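Local structure of Phikz039 (Pseudomonas phage phikz, 3ZBQ) at residues F17-L22 against M177-I182; E21-Y26 against E184-L189; I33-Q38 against G106-T111. The protein belongs to the tubulin/FtsZ family of proteins, as a phage-encoded member, and holds a guanosine-5'-diphosphate in its nucleotide pocket. All coordinates share one frame; numbering follows the deposited sequence.

Contact 1: residues F17-L22 against M177-I182; sequences FRIGEL and MVNQNI. With GDP (guanosine-5'-diphosphate), chain B.
Ile19 of helix 13-23 packs on Asn179 and Ile182 of helix 175-192, and Leu22 on Asn179. The guanine of GDP lies beside this crossing. The short helical segments approach to 10.4 Å between axes and cross at -62°. Before the packing residues comes Arg18, which serves the nucleotide and not the other helix. Its chain bends in the middle and brings NH1 between base and phosphate. Arg18 NH1 donates to GDP N7 over 2.9 Å. It also donates to the alpha-phosphate, with Arg18 NH1 2.9 Å from GDP O1A. The base comes to the edge of the guanidinium, near its plane. NH2 has a weak bond to Asn39. Ile19 follows. Its two branches part: CG2 packs on the same branch of Ile182, with Ile19 CG2 3.8 Å from Ile182 CG2. The longer arm turns to the amide of Asn179 and puts Ile19 CD1 3.4 Å from Asn179 OD1. One turn on, Leu22, at the exposed side, adds one methyl, Leu22 CD1 lying 3.9 Å from Asn179 CB. Asn179 has CG anti to its carbonyl carbon (chi1 -64°), and this turns the amide to the base. GDP N1 donates to Asn179 OD1 at 2.6 Å and 159°. A weak bond runs from GDP N2 to the same oxygen. The paired N1-H and N2-H donors fit guanine, though the N2 bond is the weak one; the N7 bond would suit any purine. Ile19 and Leu22 pack against the Asn179 side chain, which is consistent with limiting its movement.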
loop_
_atom_site.group_PDB
_atom_site.type_symbol
_atom_site.label_atom_id
_atom_site.label_comp_id
_atom_site.label_asym_id
_atom_site.label_seq_id
_atom_site.Cartn_x
_atom_site.Cartn_y
_atom_site.Cartn_z
ATOM N N PHE A 17 -1.627 -4.407 10.274
ATOM C CA PHE A 17 -1.322 -4.930 11.607
ATOM C C PHE A 17 -0.675 -6.317 11.565
ATOM O O PHE A 17 0.259 -6.599 12.317
ATOM C CB PHE A 17 -2.597 -4.983 12.468
ATOM C CG PHE A 17 -2.910 -3.685 13.179
ATOM C CD1 PHE A 17 -2.917 -2.471 12.485
ATOM C CD2 PHE A 17 -3.207 -3.683 14.536
ATOM C CE1 PHE A 17 -3.217 -1.273 13.147
ATOM C CE2 PHE A 17 -3.504 -2.505 15.200
ATOM C CZ PHE A 17 -3.521 -1.299 14.509
ATOM N N ARG A 18 -1.192 -7.189 10.702
ATOM C CA ARG A 18 -0.683 -8.555 10.600
ATOM C C ARG A 18 0.722 -8.590 10.010
ATOM O O ARG A 18 1.592 -9.316 10.497
ATOM C CB ARG A 18 -1.645 -9.427 9.787
ATOM C CG ARG A 18 -2.904 -9.816 10.574
ATOM C CD ARG A 18 -4.146 -9.924 9.688
ATOM N NE ARG A 18 -5.360 -9.493 10.394
ATOM C CZ ARG A 18 -6.411 -8.934 9.799
ATOM N NH1 ARG A 18 -6.411 -8.754 8.481
ATOM N NH2 ARG A 18 -7.468 -8.564 10.520
ATOM N N ILE A 19 0.939 -7.806 8.963
ATOM C CA ILE A 19 2.274 -7.693 8.381
ATOM C C ILE A 19 3.245 -7.119 9.419
ATOM O O ILE A 19 4.376 -7.592 9.565
ATOM C CB ILE A 19 2.264 -6.802 7.135
ATOM C CG1 ILE A 19 1.463 -7.456 6.001
ATOM C CG2 ILE A 19 3.696 -6.482 6.703
ATOM C CD1 ILE A 19 2.006 -8.807 5.566
ATOM N N GLY A 20 2.795 -6.104 10.150
ATOM C CA GLY A 20 3.627 -5.470 11.165
ATOM C C GLY A 20 4.014 -6.430 12.276
ATOM O O GLY A 20 5.125 -6.396 12.784
ATOM N N GLU A 21 3.086 -7.300 12.655
ATOM C CA GLU A 21 3.382 -8.285 13.678
ATOM C C GLU A 21 4.450 -9.251 13.188
ATOM O O GLU A 21 5.338 -9.626 13.946
ATOM C CB GLU A 21 2.117 -9.050 14.083
ATOM C CG GLU A 21 2.371 -10.092 15.163
ATOM C CD GLU A 21 1.141 -10.922 15.498
ATOM O OE1 GLU A 21 0.111 -10.797 14.799
ATOM O OE2 GLU A 21 1.213 -11.705 16.470
ATOM N N LEU A 22 4.369 -9.640 11.916
ATOM C CA LEU A 22 5.375 -10.521 11.324
ATOM C C LEU A 22 6.724 -9.809 11.157
ATOM O O LEU A 22 7.769 -10.446 11.186
ATOM C CB LEU A 22 4.911 -11.061 9.964
ATOM C CG LEU A 22 3.670 -11.956 9.979
ATOM C CD1 LEU A 22 3.265 -12.380 8.571
ATOM C CD2 LEU A 22 3.920 -13.180 10.851
ATOM N N MET A 177 2.140 -16.800 1.710
ATOM C CA MET A 177 3.161 -16.605 0.674
ATOM C C MET A 177 3.277 -15.147 0.247
ATOM O O MET A 177 4.379 -14.655 -0.034
ATOM C CB MET A 177 2.874 -17.473 -0.553
ATOM C CG MET A 177 3.062 -18.965 -0.318
ATOM S SD MET A 177 2.248 -19.971 -1.581
ATOM C CE MET A 177 3.014 -19.384 -3.082
ATOM N N VAL A 178 2.137 -14.469 0.163
ATOM C CA VAL A 178 2.113 -13.037 -0.091
ATOM C C VAL A 178 2.771 -12.287 1.067
ATOM O O VAL A 178 3.552 -11.368 0.849
ATOM C CB VAL A 178 0.671 -12.532 -0.336
ATOM C CG1 VAL A 178 0.644 -11.009 -0.491
ATOM C CG2 VAL A 178 0.097 -13.199 -1.572
ATOM N N ASN A 179 2.490 -12.701 2.299
ATOM C CA ASN A 179 3.090 -12.046 3.458
ATOM C C ASN A 179 4.602 -12.154 3.448
ATOM O O ASN A 179 5.311 -11.194 3.757
ATOM C CB ASN A 179 2.537 -12.628 4.758
ATOM C CG ASN A 179 1.069 -12.374 4.916
ATOM O OD1 ASN A 179 0.498 -11.574 4.182
ATOM N ND2 ASN A 179 0.441 -13.048 5.874
ATOM N N GLN A 180 5.100 -13.334 3.096
ATOM C CA GLN A 180 6.543 -13.537 3.037
ATOM C C GLN A 180 7.197 -12.647 1.980
ATOM O O GLN A 180 8.269 -12.068 2.220
ATOM C CB GLN A 180 6.869 -15.014 2.791
ATOM C CG GLN A 180 8.368 -15.309 2.672
ATOM C CD GLN A 180 9.162 -14.909 3.915
ATOM O OE1 GLN A 180 10.279 -14.393 3.811
ATOM N NE2 GLN A 180 8.593 -15.146 5.087
ATOM N N ASN A 181 6.567 -12.527 0.813
ATOM C CA ASN A 181 7.098 -11.626 -0.205
ATOM C C ASN A 181 7.102 -10.182 0.284
ATOM O O ASN A 181 8.055 -9.439 0.061
ATOM C CB ASN A 181 6.363 -11.746 -1.545
ATOM C CG ASN A 181 7.182 -11.165 -2.710
ATOM O OD1 ASN A 181 6.830 -10.138 -3.300
ATOM N ND2 ASN A 181 8.294 -11.821 -3.027
ATOM N N ILE A 182 6.048 -9.797 0.989
ATOM C CA ILE A 182 5.976 -8.452 1.542
ATOM C C ILE A 182 7.080 -8.184 2.571
ATOM O O ILE A 182 7.685 -7.113 2.571
ATOM C CB ILE A 182 4.573 -8.179 2.130
ATOM C CG1 ILE A 182 3.568 -7.986 0.981
ATOM C CG2 ILE A 182 4.614 -6.961 3.048
ATOM C CD1 ILE A 182 2.112 -7.893 1.424
HETATM P PB GDP B . -9.147 -3.390 6.866
HETATM O O1B GDP B . -8.870 -3.648 8.325
HETATM O O2B GDP B . -8.036 -2.562 6.255
HETATM O O3B GDP B . -10.482 -2.716 6.659
HETATM O O3A GDP B . -9.219 -4.767 6.039
HETATM P PA GDP B . -8.200 -6.005 6.167
HETATM O O1A GDP B . -8.143 -6.679 7.517
HETATM O O2A GDP B . -6.819 -5.588 5.704
HETATM O "O5'" GDP B . -8.821 -7.036 5.120
HETATM C "C5'" GDP B . -9.062 -6.665 3.768
HETATM C "C4'" GDP B . -8.499 -7.747 2.848
HETATM O "O4'" GDP B . -7.073 -7.743 2.929
HETATM C "C3'" GDP B . -8.905 -9.156 3.231
HETATM O "O3'" GDP B . -10.157 -9.497 2.614
HETATM C "C2'" GDP B . -7.762 -9.988 2.703
HETATM O "O2'" GDP B . -7.946 -10.215 1.305
HETATM C "C1'" GDP B . -6.565 -9.069 2.790
HETATM N N9 GDP B . -5.737 -9.335 3.986
HETATM C C8 GDP B . -6.023 -9.067 5.275
HETATM N N7 GDP B . -5.000 -9.437 6.084
HETATM C C5 GDP B . -4.023 -9.940 5.302
HETATM C C6 GDP B . -2.672 -10.514 5.495
HETATM O O6 GDP B . -2.162 -10.607 6.641
HETATM N N1 GDP B . -2.007 -10.909 4.394
HETATM C C2 GDP B . -2.525 -10.814 3.151
HETATM N N2 GDP B . -1.810 -11.244 2.082
HETATM N N3 GDP B . -3.749 -10.301 2.905
HETATM C C4 GDP B . -4.521 -9.863 3.923
#

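Contact 2: residues E21-Y26 against E184-L189; sequences ELFHGY and EVLNAL
Phe23 and Leu186 form the tight part of this contact. Leu186 CB sits over one face of the Phe23 ring, 3.9 Å from the ring centroid and 29° off the normal, a CH-pi contact. The closest approach is at the rim, where Phe23 CE1 is 3.5 Å from Leu186 CB. CD1 of the same leucine covers that face further out. Tyr26 presses on the opposite face, with Tyr26 CB 3.3 Å above the Phe23 ring plane. The phenyl ring is thus sandwiched between its own turn and helix 175-192. Its CG lies anti to the backbone N (chi1 -171°), which carries the ring toward helix 175-192. Ile9 and Phe11 of strand 7-12 also touch it, and Leu186 reaches on to Ile99 and Val101 of strand 97-103. This side belongs to the apolar core.

The outer side is looser and polar. Asn187 brings its amide nitrogen to the edge of the Tyr26 ring, in its plane, with Asn187 ND2 3.7 Å from Tyr26 CD2. Ring and amide planes stand 83° apart. This is a van der Waals touch, and the tyrosine is exposed. A type II beta turn from Phe23 to Tyr26 makes the step between the two sides. Gly25 takes its third position with a positive phi, and Tyr26 N is bonded to Phe23 O at 3.0 Å. This is packing of the helix after the first strand, and of the turn that follows it, against the long core helix of a tubulin-like nucleotide-binding domain. In this family that helix leads to the C-terminal domain.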
loop_
_atom_site.group_PDB
_atom_site.type_symbol
_atom_site.label_atom_id
_atom_site.label_comp_id
_atom_site.label_asym_id
_atom_site.label_seq_id
_atom_site.Cartn_x
_atom_site.Cartn_y
_atom_site.Cartn_z
ATOM N N GLU A 21 3.086 -7.300 12.655
ATOM C CA GLU A 21 3.382 -8.285 13.678
ATOM C C GLU A 21 4.450 -9.251 13.188
ATOM O O GLU A 21 5.338 -9.626 13.946
ATOM C CB GLU A 21 2.117 -9.050 14.083
ATOM C CG GLU A 21 2.371 -10.092 15.163
ATOM C CD GLU A 21 1.141 -10.922 15.498
ATOM O OE1 GLU A 21 0.111 -10.797 14.799
ATOM O OE2 GLU A 21 1.213 -11.705 16.470
ATOM N N LEU A 22 4.369 -9.640 11.916
ATOM C CA LEU A 22 5.375 -10.521 11.324
ATOM C C LEU A 22 6.724 -9.809 11.157
ATOM O O LEU A 22 7.769 -10.446 11.186
ATOM C CB LEU A 22 4.911 -11.061 9.964
ATOM C CG LEU A 22 3.670 -11.956 9.979
ATOM C CD1 LEU A 22 3.265 -12.380 8.571
ATOM C CD2 LEU A 22 3.920 -13.180 10.851
ATOM N N PHE A 23 6.684 -8.491 10.991
ATOM C CA PHE A 23 7.883 -7.709 10.680
ATOM C C PHE A 23 8.572 -7.226 11.953
ATOM O O PHE A 23 9.642 -6.613 11.904
ATOM C CB PHE A 23 7.503 -6.508 9.810
ATOM C CG PHE A 23 8.685 -5.761 9.247
ATOM C CD1 PHE A 23 9.531 -6.370 8.329
ATOM C CD2 PHE A 23 8.941 -4.451 9.627
ATOM C CE1 PHE A 23 10.615 -5.683 7.793
ATOM C CE2 PHE A 23 10.029 -3.758 9.099
ATOM C CZ PHE A 23 10.861 -4.377 8.184
ATOM N N HIS A 24 7.962 -7.510 13.098
ATOM C CA HIS A 24 8.449 -6.951 14.354
ATOM C C HIS A 24 9.900 -7.321 14.668
ATOM O O HIS A 24 10.287 -8.490 14.606
ATOM C CB HIS A 24 7.567 -7.360 15.523
ATOM C CG HIS A 24 8.092 -6.890 16.841
ATOM N ND1 HIS A 24 7.961 -5.588 17.272
ATOM C CD2 HIS A 24 8.794 -7.539 17.800
ATOM C CE1 HIS A 24 8.540 -5.459 18.454
ATOM N NE2 HIS A 24 9.052 -6.628 18.796
ATOM N N GLY A 25 10.694 -6.317 15.020
ATOM C CA GLY A 25 12.095 -6.543 15.328
ATOM C C GLY A 25 13.005 -6.211 14.160
ATOM O O GLY A 25 14.216 -6.090 14.329
ATOM N N TYR A 26 12.422 -6.061 12.974
ATOM C CA TYR A 26 13.203 -5.702 11.793
ATOM C C TYR A 26 13.386 -4.197 11.689
ATOM O O TYR A 26 14.222 -3.711 10.922
ATOM C CB TYR A 26 12.537 -6.239 10.530
ATOM C CG TYR A 26 12.793 -7.703 10.293
ATOM C CD1 TYR A 26 12.134 -8.677 11.037
ATOM C CD2 TYR A 26 13.708 -8.115 9.332
ATOM C CE1 TYR A 26 12.375 -10.018 10.825
ATOM C CE2 TYR A 26 13.955 -9.452 9.111
ATOM C CZ TYR A 26 13.285 -10.399 9.861
ATOM O OH TYR A 26 13.526 -11.734 9.647
ATOM N N GLU A 184 9.989 -9.592 2.695
ATOM C CA GLU A 184 11.213 -9.458 1.913
ATOM C C GLU A 184 11.349 -8.037 1.373
ATOM O O GLU A 184 12.443 -7.469 1.365
ATOM C CB GLU A 184 11.229 -10.468 0.760
ATOM C CG GLU A 184 11.373 -11.910 1.207
ATOM C CD GLU A 184 12.560 -12.596 0.570
ATOM O OE1 GLU A 184 12.788 -12.382 -0.645
ATOM O OE2 GLU A 184 13.268 -13.340 1.289
ATOM N N VAL A 185 10.241 -7.459 0.921
ATOM C CA VAL A 185 10.255 -6.098 0.391
ATOM C C VAL A 185 10.531 -5.070 1.491
ATOM O O VAL A 185 11.360 -4.182 1.317
ATOM C CB VAL A 185 8.939 -5.764 -0.352
ATOM C CG1 VAL A 185 8.808 -4.264 -0.585
ATOM C CG2 VAL A 185 8.859 -6.533 -1.673
ATOM N N LEU A 186 9.839 -5.199 2.623
ATOM C CA LEU A 186 10.027 -4.274 3.745
ATOM C C LEU A 186 11.470 -4.321 4.245
ATOM O O LEU A 186 12.106 -3.278 4.486
ATOM C CB LEU A 186 9.040 -4.600 4.874
ATOM C CG LEU A 186 7.579 -4.302 4.562
ATOM C CD1 LEU A 186 6.671 -4.800 5.684
ATOM C CD2 LEU A 186 7.388 -2.809 4.337
ATOM N N ASN A 187 12.012 -5.526 4.365
ATOM C CA ASN A 187 13.411 -5.662 4.738
ATOM C C ASN A 187 14.335 -4.967 3.750
ATOM O O ASN A 187 15.277 -4.275 4.146
ATOM C CB ASN A 187 13.803 -7.131 4.856
ATOM C CG ASN A 187 15.235 -7.305 5.299
ATOM O OD1 ASN A 187 16.045 -7.927 4.606
ATOM N ND2 ASN A 187 15.567 -6.730 6.455
ATOM N N ALA A 188 14.078 -5.154 2.461
ATOM C CA ALA A 188 14.948 -4.557 1.447
ATOM C C ALA A 188 14.858 -3.038 1.507
ATOM O O ALA A 188 15.870 -2.337 1.425
ATOM C CB ALA A 188 14.574 -5.062 0.066
ATOM N N LEU A 189 13.638 -2.530 1.645
ATOM C CA LEU A 189 13.410 -1.091 1.708
ATOM C C LEU A 189 14.097 -0.453 2.914
ATOM O O LEU A 189 14.749 0.593 2.788
ATOM C CB LEU A 189 11.904 -0.799 1.712
ATOM C CG LEU A 189 11.201 -0.965 0.356
ATOM C CD1 LEU A 189 9.696 -0.716 0.504
ATOM C CD2 LEU A 189 11.806 -0.036 -0.706
#

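Contact 3: residues I33-Q38 against G106-T111; sequences IDTSVQ and GASGST. With GDP (guanosine-5'-diphosphate), chain B.
A single hydroxyl-to-hydroxyl hydrogen bond carries this small, buried contact: Thr35 OG1 lies 2.7 Å from Ser108 OG, and either could be the donor. Thr35 OG1 stands between its backbone N and carbonyl carbon (chi1 58°), which points it at the serine. The methyl branch, CG2, flanks the serine oxygen more loosely. Asp34 adds a glancing touch, with Asp34 OD1 3.7 Å from Ser108 CB. Its main work is local. Thr35 N donates to Asp34 OD1 at 2.6 Å, meeting that oxygen on the anti side and 35° out of the carboxylate plane. Asp34 OD2 is bonded to Asn39, so both carboxylate oxygens are engaged.

Across the contact, three successive N-H groups of residues 107-109 bind two oxygens of the beta-phosphate. Ala107 N donates to GDP O3B at 2.7 Å. Ser108 N reaches the same oxygen, GDP O3B, at 2.9 Å and is almost straight, 174°. Gly109 N turns to the next oxygen, GDP O2B, at 2.8 Å. Gly106 and Gly109 have no side chains to crowd the diphosphate here. Two hydroxyls further along fold the loop back on itself. Ser110 OG donates to Gly106 O at 2.8 Å from above the carbonyl plane, and Arg74 is bonded to that hydroxyl too. Thr111 OG1 donates to Ala107 O at 2.8 Å, in the carbonyl plane.

The loop corresponds in place to the glycine-rich signature loop of tubulin and FtsZ and is a variant of it. It leads into helix 109-122. The chemistry divides cleanly at Ser108: its N-H grips the phosphate, while its hydroxyl ties the loop to Thr35, just past strand 30-34. The three backbone N-H groups would be expected to offset the phosphate charge.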
loop_
_atom_site.group_PDB
_atom_site.type_symbol
_atom_site.label_atom_id
_atom_site.label_comp_id
_atom_site.label_asym_id
_atom_site.label_seq_id
_atom_site.Cartn_x
_atom_site.Cartn_y
_atom_site.Cartn_z
ATOM N N ILE A 33 -2.136 2.130 12.888
ATOM C CA ILE A 33 -3.361 2.917 12.890
ATOM C C ILE A 33 -4.507 2.062 12.369
ATOM O O ILE A 33 -4.422 1.483 11.287
ATOM C CB ILE A 33 -3.245 4.189 12.008
ATOM C CG1 ILE A 33 -1.946 4.954 12.292
ATOM C CG2 ILE A 33 -4.449 5.103 12.219
ATOM C CD1 ILE A 33 -0.793 4.505 11.445
ATOM N N ASP A 34 -5.586 1.982 13.137
ATOM C CA ASP A 34 -6.728 1.162 12.741
ATOM C C ASP A 34 -8.004 1.730 13.334
ATOM O O ASP A 34 -7.978 2.721 14.075
ATOM C CB ASP A 34 -6.533 -0.276 13.224
ATOM C CG ASP A 34 -7.328 -1.291 12.415
ATOM O OD1 ASP A 34 -8.229 -0.892 11.635
ATOM O OD2 ASP A 34 -7.041 -2.499 12.564
ATOM N N THR A 35 -9.119 1.094 13.002
ATOM C CA THR A 35 -10.432 1.449 13.545
ATOM C C THR A 35 -10.957 0.305 14.405
ATOM O O THR A 35 -12.159 0.192 14.662
ATOM C CB THR A 35 -11.435 1.714 12.416
ATOM O OG1 THR A 35 -11.519 0.539 11.601
ATOM C CG2 THR A 35 -10.968 2.891 11.542
ATOM N N SER A 36 -10.049 -0.548 14.857
ATOM C CA SER A 36 -10.435 -1.799 15.504
ATOM C C SER A 36 -9.430 -2.172 16.590
ATOM O O SER A 36 -8.222 -2.122 16.355
ATOM C CB SER A 36 -10.506 -2.902 14.444
ATOM O OG SER A 36 -10.423 -4.199 15.010
ATOM N N VAL A 37 -9.921 -2.522 17.781
ATOM C CA VAL A 37 -9.030 -2.981 18.853
ATOM C C VAL A 37 -8.735 -4.468 18.712
ATOM O O VAL A 37 -7.748 -4.967 19.242
ATOM C CB VAL A 37 -9.588 -2.677 20.262
ATOM C CG1 VAL A 37 -9.838 -1.196 20.410
ATOM C CG2 VAL A 37 -10.875 -3.454 20.514
ATOM N N GLN A 38 -9.595 -5.171 17.983
ATOM C CA GLN A 38 -9.445 -6.612 17.832
ATOM C C GLN A 38 -8.135 -6.976 17.124
ATOM O O GLN A 38 -7.503 -7.989 17.445
ATOM C CB GLN A 38 -10.636 -7.208 17.080
ATOM C CG GLN A 38 -10.738 -8.711 17.246
ATOM C CD GLN A 38 -10.983 -9.442 15.946
ATOM O OE1 GLN A 38 -11.133 -8.829 14.892
ATOM N NE2 GLN A 38 -11.027 -10.773 16.018
ATOM N N GLY A 106 -9.922 -3.941 1.719
ATOM C CA GLY A 106 -10.564 -3.654 2.983
ATOM C C GLY A 106 -11.084 -2.228 3.047
ATOM O O GLY A 106 -11.204 -1.559 2.019
ATOM N N ALA A 107 -11.405 -1.765 4.253
ATOM C CA ALA A 107 -12.009 -0.447 4.444
ATOM C C ALA A 107 -11.084 0.553 5.135
ATOM O O ALA A 107 -11.045 1.727 4.773
ATOM C CB ALA A 107 -13.306 -0.575 5.241
ATOM N N SER A 108 -10.357 0.088 6.147
ATOM C CA SER A 108 -9.601 0.988 7.006
ATOM C C SER A 108 -8.206 1.233 6.471
ATOM O O SER A 108 -7.767 2.380 6.373
ATOM C CB SER A 108 -9.545 0.442 8.430
ATOM O OG SER A 108 -10.853 0.382 8.968
ATOM N N GLY A 109 -7.509 0.161 6.098
ATOM C CA GLY A 109 -6.176 0.343 5.544
ATOM C C GLY A 109 -6.235 1.105 4.238
ATOM O O GLY A 109 -5.364 1.933 3.957
ATOM N N SER A 110 -7.262 0.837 3.435
ATOM C CA SER A 110 -7.368 1.437 2.104
ATOM C C SER A 110 -7.890 2.874 2.110
ATOM O O SER A 110 -8.053 3.487 1.053
ATOM C CB SER A 110 -8.266 0.592 1.216
ATOM O OG SER A 110 -9.626 0.739 1.610
ATOM N N THR A 111 -8.156 3.412 3.292
ATOM C CA THR A 111 -8.507 4.825 3.419
ATOM C C THR A 111 -7.480 5.544 4.289
ATOM O O THR A 111 -6.947 6.578 3.884
ATOM C CB THR A 111 -9.946 5.022 3.969
ATOM O OG1 THR A 111 -10.088 4.303 5.197
ATOM C CG2 THR A 111 -10.964 4.515 2.959
HETATM P PB GDP B . -9.147 -3.390 6.866
HETATM O O1B GDP B . -8.870 -3.648 8.325
HETATM O O2B GDP B . -8.036 -2.562 6.255
HETATM O O3B GDP B . -10.482 -2.716 6.659
HETATM O O3A GDP B . -9.219 -4.767 6.039
HETATM P PA GDP B . -8.200 -6.005 6.167
HETATM O O1A GDP B . -8.143 -6.679 7.517
HETATM O O2A GDP B . -6.819 -5.588 5.704
HETATM O "O5'" GDP B . -8.821 -7.036 5.120
HETATM C "C5'" GDP B . -9.062 -6.665 3.768
HETATM C "C4'" GDP B . -8.499 -7.747 2.848
HETATM O "O4'" GDP B . -7.073 -7.743 2.929
HETATM C "C3'" GDP B . -8.905 -9.156 3.231
HETATM O "O3'" GDP B . -10.157 -9.497 2.614
HETATM C "C2'" GDP B . -7.762 -9.988 2.703
HETATM O "O2'" GDP B . -7.946 -10.215 1.305
HETATM C "C1'" GDP B . -6.565 -9.069 2.790
HETATM N N9 GDP B . -5.737 -9.335 3.986
HETATM C C8 GDP B . -6.023 -9.067 5.275
HETATM N N7 GDP B . -5.000 -9.437 6.084
HETATM C C5 GDP B . -4.023 -9.940 5.302
HETATM C C6 GDP B . -2.672 -10.514 5.495
HETATM O O6 GDP B . -2.162 -10.607 6.641
HETATM N N1 GDP B . -2.007 -10.909 4.394
HETATM C C2 GDP B . -2.525 -10.814 3.151
HETATM N N2 GDP B . -1.810 -11.244 2.082
HETATM N N3 GDP B . -3.749 -10.301 2.905
HETATM C C4 GDP B . -4.521 -9.863 3.923
#

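Overall arrangement
Contacts 1 and 2 are successive parts of one interface between helix 13-23 and helix 175-192. Their centres are about 8 Å apart, and they share Glu21 and Leu22. They join through Ile19 CG2, which is 3.6 Å from Leu186 CD1. Contact 3 is nested in the chain loop that each of them closes. It meets contact 1 where Phe17 CZ packs 3.4 Å from Asp34 CB. GDP bridges these two, with its base and alpha-phosphate at contact 1 and its beta-phosphate at contact 3. The centres of contacts 1 and 3 are about 16 Å apart. Contact 2 stands back from the nucleotide, the Leu186 side chain being about 11 Å from GDP.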